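Long-range contact in signal transduction protein TRAP (Staphylococcus aureus, PDB 4AE5), which probably acts as a phosphorylated regulator of staphylococcal virulence, promoting agr activation, RNAIII synthesis, toxin expression and biofilm formation: residues I52-F62 against F100-A109. Numbering follows the deposited sequence.
Sequences IYEVIKEIGEF and FKSYRLLRPA
Residues 52-59 and 100-108 are antiparallel neighbour strands in the closed antiparallel barrel of this protein, joined by main-chain hydrogen bonds from Ala109 N to Ile52 O at one end to the Ile59 and Tyr103 pair at the other. A classic beta bulge shifts the register by one residue. Ile56 and Lys57 lie together opposite the single residue Leu105, with Ile56 N on Leu105 O (2.9 Å) and Leu105 N on Lys57 O. Tyr53, Val55, Glu58, Arg104, Leu106 and Pro108 share one face of the sheet, while Glu54, Lys57, Ile59, Tyr103, Leu105 and Arg107 share the other. Strand 100-108 belongs to the ABM domain and lies between strands 51-59 and 114-120. On the other side of strand 51-59, Tyr53 is backbone-bonded to Leu4 of strand 3-9. Helix 80-88 covers Ile56 and Leu105.

Arg104 is central to the contact. Its chain bends at chi2 (-67°), which turns the guanidinium back to the end of the neighbouring strand. NH1 and NH2 both hold Gly60 O, each at 3.0 Å, with the oxygen close to the guanidinium plane. NH1 also donates to Tyr103 O, which takes Ile59 N from the opposite face of its carbonyl plane. The Phe62 ring covers one guanidinium face in a cation-pi contact, with Arg104 CZ 4.3 Å from the ring centroid. Glu58 CB packs over the other face. Arg104 NE is salt-bridged to Glu40, and Glu58 to Lys2.

At the far end, Arg107 NH1 makes a salt bridge to Glu54 OE2 (3.1 Å), the carboxylate and guanidinium planes being steeply turned, 71° apart. Ile56 CD1 sits over the centre of the Arg107 guanidinium, 3.4 Å from CZ. Arg107 NH2 has a second carboxylate partner in Glu84 of helix 80-88.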
loop_
_atom_site.group_PDB
_atom_site.type_symbol
_atom_site.label_atom_id
_atom_site.label_comp_id
_atom_site.label_asym_id
_atom_site.label_seq_id
_atom_site.Cartn_x
_atom_site.Cartn_y
_atom_site.Cartn_z
ATOM N N ILE A 52 5.691 4.690 9.101
ATOM C CA ILE A 52 4.670 5.733 8.957
ATOM C C ILE A 52 4.717 6.340 7.544
ATOM O O ILE A 52 5.834 6.570 7.040
ATOM C CB ILE A 52 4.897 6.871 10.001
ATOM C CG1 ILE A 52 4.726 6.343 11.426
ATOM C CG2 ILE A 52 3.864 7.943 9.856
ATOM C CD1 ILE A 52 5.397 7.190 12.508
ATOM N N TYR A 53 3.542 6.661 6.959
ATOM C CA TYR A 53 3.388 7.332 5.625
ATOM C C TYR A 53 2.294 8.379 5.680
ATOM O O TYR A 53 1.274 8.158 6.376
ATOM C CB TYR A 53 2.999 6.323 4.541
ATOM C CG TYR A 53 3.997 5.275 4.383
ATOM C CD1 TYR A 53 3.957 4.183 5.210
ATOM C CD2 TYR A 53 4.966 5.351 3.379
ATOM C CE1 TYR A 53 4.905 3.221 5.131
ATOM C CE2 TYR A 53 5.949 4.376 3.280
ATOM C CZ TYR A 53 5.895 3.316 4.162
ATOM O OH TYR A 53 6.755 2.263 4.095
ATOM N N GLU A 54 2.486 9.511 4.982
ATOM C CA GLU A 54 1.381 10.411 4.698
ATOM C C GLU A 54 0.612 9.895 3.491
ATOM O O GLU A 54 1.234 9.409 2.531
ATOM C CB GLU A 54 1.901 11.778 4.331
ATOM C CG GLU A 54 2.381 12.643 5.468
ATOM C CD GLU A 54 2.529 14.090 5.005
ATOM O OE1 GLU A 54 1.523 14.665 4.513
ATOM O OE2 GLU A 54 3.650 14.630 5.080
ATOM N N VAL A 55 -0.722 9.979 3.553
ATOM C CA VAL A 55 -1.595 9.626 2.416
ATOM C C VAL A 55 -1.658 10.805 1.411
ATOM O O VAL A 55 -2.249 11.893 1.706
ATOM C CB VAL A 55 -2.998 9.264 2.891
ATOM C CG1 VAL A 55 -3.860 8.944 1.662
ATOM C CG2 VAL A 55 -2.914 8.063 3.822
ATOM N N ILE A 56 -0.998 10.629 0.268
ATOM C CA ILE A 56 -0.890 11.682 -0.790
ATOM C C ILE A 56 -2.137 11.673 -1.681
ATOM O O ILE A 56 -2.689 12.748 -2.062
ATOM C CB ILE A 56 0.348 11.413 -1.700
ATOM C CG1 ILE A 56 1.639 11.341 -0.881
ATOM C CG2 ILE A 56 0.510 12.480 -2.786
ATOM C CD1 ILE A 56 1.662 12.501 0.124
ATOM N N LYS A 57 -2.572 10.448 -2.044
ATOM C CA LYS A 57 -3.788 10.265 -2.820
ATOM C C LYS A 57 -4.441 8.944 -2.437
ATOM O O LYS A 57 -3.731 7.983 -2.109
ATOM C CB LYS A 57 -3.481 10.252 -4.339
ATOM C CG LYS A 57 -4.794 10.314 -5.139
ATOM C CD LYS A 57 -4.738 10.016 -6.613
ATOM C CE LYS A 57 -3.743 10.864 -7.359
ATOM N NZ LYS A 57 -4.213 10.791 -8.782
ATOM N N GLU A 58 -5.781 8.905 -2.541
ATOM C CA GLU A 58 -6.580 7.732 -2.205
ATOM C C GLU A 58 -7.842 7.640 -3.103
ATOM O O GLU A 58 -8.404 8.682 -3.572
ATOM C CB GLU A 58 -6.991 7.789 -0.725
ATOM C CG GLU A 58 -7.718 9.092 -0.343
ATOM C CD GLU A 58 -8.097 9.127 1.144
ATOM O OE1 GLU A 58 -8.947 8.319 1.577
ATOM O OE2 GLU A 58 -7.535 9.952 1.906
ATOM N N ILE A 59 -8.254 6.398 -3.356
ATOM C CA ILE A 59 -9.529 6.082 -3.967
ATOM C C ILE A 59 -10.056 4.874 -3.187
ATOM O O ILE A 59 -9.315 3.889 -2.973
ATOM C CB ILE A 59 -9.324 5.668 -5.455
ATOM C CG1 ILE A 59 -8.647 6.782 -6.268
ATOM C CG2 ILE A 59 -10.572 5.016 -6.027
ATOM C CD1 ILE A 59 -8.054 6.316 -7.583
ATOM N N GLY A 60 -11.317 4.889 -2.788
ATOM C CA GLY A 60 -11.928 3.654 -2.223
ATOM C C GLY A 60 -11.605 3.350 -0.746
ATOM O O GLY A 60 -10.692 3.954 -0.132
ATOM N N GLU A 61 -12.334 2.417 -0.173
ATOM C CA GLU A 61 -12.152 2.068 1.239
ATOM C C GLU A 61 -11.429 0.749 1.397
ATOM O O GLU A 61 -11.541 -0.133 0.541
ATOM C CB GLU A 61 -13.504 2.002 1.961
ATOM C CG GLU A 61 -14.331 3.260 1.754
ATOM C CD GLU A 61 -13.995 4.337 2.769
ATOM O OE1 GLU A 61 -14.317 4.134 3.968
ATOM O OE2 GLU A 61 -13.431 5.386 2.373
ATOM N N PHE A 62 -10.743 0.577 2.523
ATOM C CA PHE A 62 -10.142 -0.733 2.823
ATOM C C PHE A 62 -11.174 -1.777 3.234
ATOM O O PHE A 62 -12.221 -1.439 3.779
ATOM C CB PHE A 62 -9.138 -0.586 3.998
ATOM C CG PHE A 62 -7.972 0.248 3.693
ATOM C CD1 PHE A 62 -7.267 0.048 2.518
ATOM C CD2 PHE A 62 -7.551 1.240 4.595
ATOM C CE1 PHE A 62 -6.159 0.822 2.194
ATOM C CE2 PHE A 62 -6.456 2.022 4.264
ATOM C CZ PHE A 62 -5.736 1.802 3.082
ATOM N N PHE A 100 -11.127 -3.796 -9.519
ATOM C CA PHE A 100 -10.463 -2.744 -8.761
ATOM C C PHE A 100 -11.288 -2.365 -7.511
ATOM O O PHE A 100 -12.502 -2.151 -7.623
ATOM C CB PHE A 100 -10.289 -1.476 -9.598
ATOM C CG PHE A 100 -9.776 -0.318 -8.785
ATOM C CD1 PHE A 100 -8.443 -0.140 -8.632
ATOM C CD2 PHE A 100 -10.667 0.591 -8.179
ATOM C CE1 PHE A 100 -7.898 0.918 -7.872
ATOM C CE2 PHE A 100 -10.151 1.662 -7.458
ATOM C CZ PHE A 100 -8.789 1.819 -7.296
ATOM N N LYS A 101 -10.621 -2.190 -6.375
ATOM C CA LYS A 101 -11.317 -1.784 -5.131
ATOM C C LYS A 101 -10.764 -0.462 -4.565
ATOM O O LYS A 101 -11.525 0.427 -4.178
ATOM C CB LYS A 101 -11.222 -2.915 -4.070
ATOM C CG LYS A 101 -11.899 -4.245 -4.491
ATOM C CD LYS A 101 -13.412 -4.030 -4.845
ATOM C CE LYS A 101 -14.006 -5.283 -5.486
ATOM N NZ LYS A 101 -15.497 -5.417 -5.339
ATOM N N SER A 102 -9.450 -0.369 -4.430
ATOM C CA SER A 102 -8.833 0.797 -3.817
ATOM C C SER A 102 -7.435 1.114 -4.281
ATOM O O SER A 102 -6.657 0.264 -4.806
ATOM C CB SER A 102 -8.898 0.631 -2.251
ATOM O OG SER A 102 -8.087 -0.497 -1.901
ATOM N N TYR A 103 -7.005 2.312 -3.959
ATOM C CA TYR A 103 -5.662 2.787 -4.294
ATOM C C TYR A 103 -5.176 3.753 -3.180
ATOM O O TYR A 103 -5.984 4.582 -2.669
ATOM C CB TYR A 103 -5.739 3.631 -5.575
ATOM C CG TYR A 103 -4.474 4.309 -5.972
ATOM C CD1 TYR A 103 -3.356 3.568 -6.319
ATOM C CD2 TYR A 103 -4.372 5.687 -6.004
ATOM C CE1 TYR A 103 -2.176 4.159 -6.769
ATOM C CE2 TYR A 103 -3.186 6.281 -6.400
ATOM C CZ TYR A 103 -2.109 5.527 -6.807
ATOM O OH TYR A 103 -0.936 6.099 -7.223
ATOM N N ARG A 104 -3.908 3.643 -2.833
ATOM C CA ARG A 104 -3.181 4.579 -1.958
ATOM C C ARG A 104 -1.784 4.865 -2.452
ATOM O O ARG A 104 -0.942 3.926 -2.678
ATOM C CB ARG A 104 -3.095 4.093 -0.488
ATOM C CG ARG A 104 -4.374 3.801 0.305
ATOM C CD ARG A 104 -5.176 5.122 0.551
ATOM N NE ARG A 104 -6.342 4.885 1.427
ATOM C CZ ARG A 104 -7.534 4.488 0.990
ATOM N NH1 ARG A 104 -7.756 4.253 -0.316
ATOM N NH2 ARG A 104 -8.538 4.345 1.848
ATOM N N LEU A 105 -1.505 6.165 -2.643
ATOM C CA LEU A 105 -0.162 6.658 -2.835
ATOM C C LEU A 105 0.412 7.235 -1.522
ATOM O O LEU A 105 -0.218 8.123 -0.881
ATOM C CB LEU A 105 -0.096 7.683 -3.971
ATOM C CG LEU A 105 1.232 8.368 -4.208
ATOM C CD1 LEU A 105 2.207 7.319 -4.792
ATOM C CD2 LEU A 105 1.044 9.564 -5.198
ATOM N N LEU A 106 1.558 6.718 -1.092
ATOM C CA LEU A 106 2.034 6.905 0.318
ATOM C C LEU A 106 3.429 7.491 0.342
ATOM O O LEU A 106 4.374 6.912 -0.260
ATOM C CB LEU A 106 2.055 5.576 1.075
ATOM C CG LEU A 106 0.681 4.868 1.079
ATOM C CD1 LEU A 106 0.788 3.462 1.712
ATOM C CD2 LEU A 106 -0.348 5.719 1.857
ATOM N N ARG A 107 3.551 8.668 0.971
ATOM C CA ARG A 107 4.848 9.363 1.121
ATOM C C ARG A 107 5.487 9.008 2.477
ATOM O O ARG A 107 4.903 9.269 3.542
ATOM C CB ARG A 107 4.677 10.894 1.072
ATOM C CG ARG A 107 6.013 11.614 1.333
ATOM C CD ARG A 107 5.803 13.047 1.796
ATOM N NE ARG A 107 5.276 13.857 0.708
ATOM C CZ ARG A 107 4.238 14.684 0.812
ATOM N NH1 ARG A 107 3.608 14.843 1.985
ATOM N NH2 ARG A 107 3.853 15.401 -0.235
ATOM N N PRO A 108 6.705 8.477 2.465
ATOM C CA PRO A 108 7.232 8.016 3.758
ATOM C C PRO A 108 7.584 9.146 4.703
ATOM O O PRO A 108 8.062 10.214 4.254
ATOM C CB PRO A 108 8.499 7.228 3.382
ATOM C CG PRO A 108 8.919 7.763 2.033
ATOM C CD PRO A 108 7.687 8.365 1.361
ATOM N N ALA A 109 7.359 8.930 6.000
ATOM C CA ALA A 109 7.813 9.885 7.055
ATOM C C ALA A 109 9.358 9.866 7.163
ATOM O O ALA A 109 10.025 10.910 7.333
ATOM C CB ALA A 109 7.156 9.505 8.388
#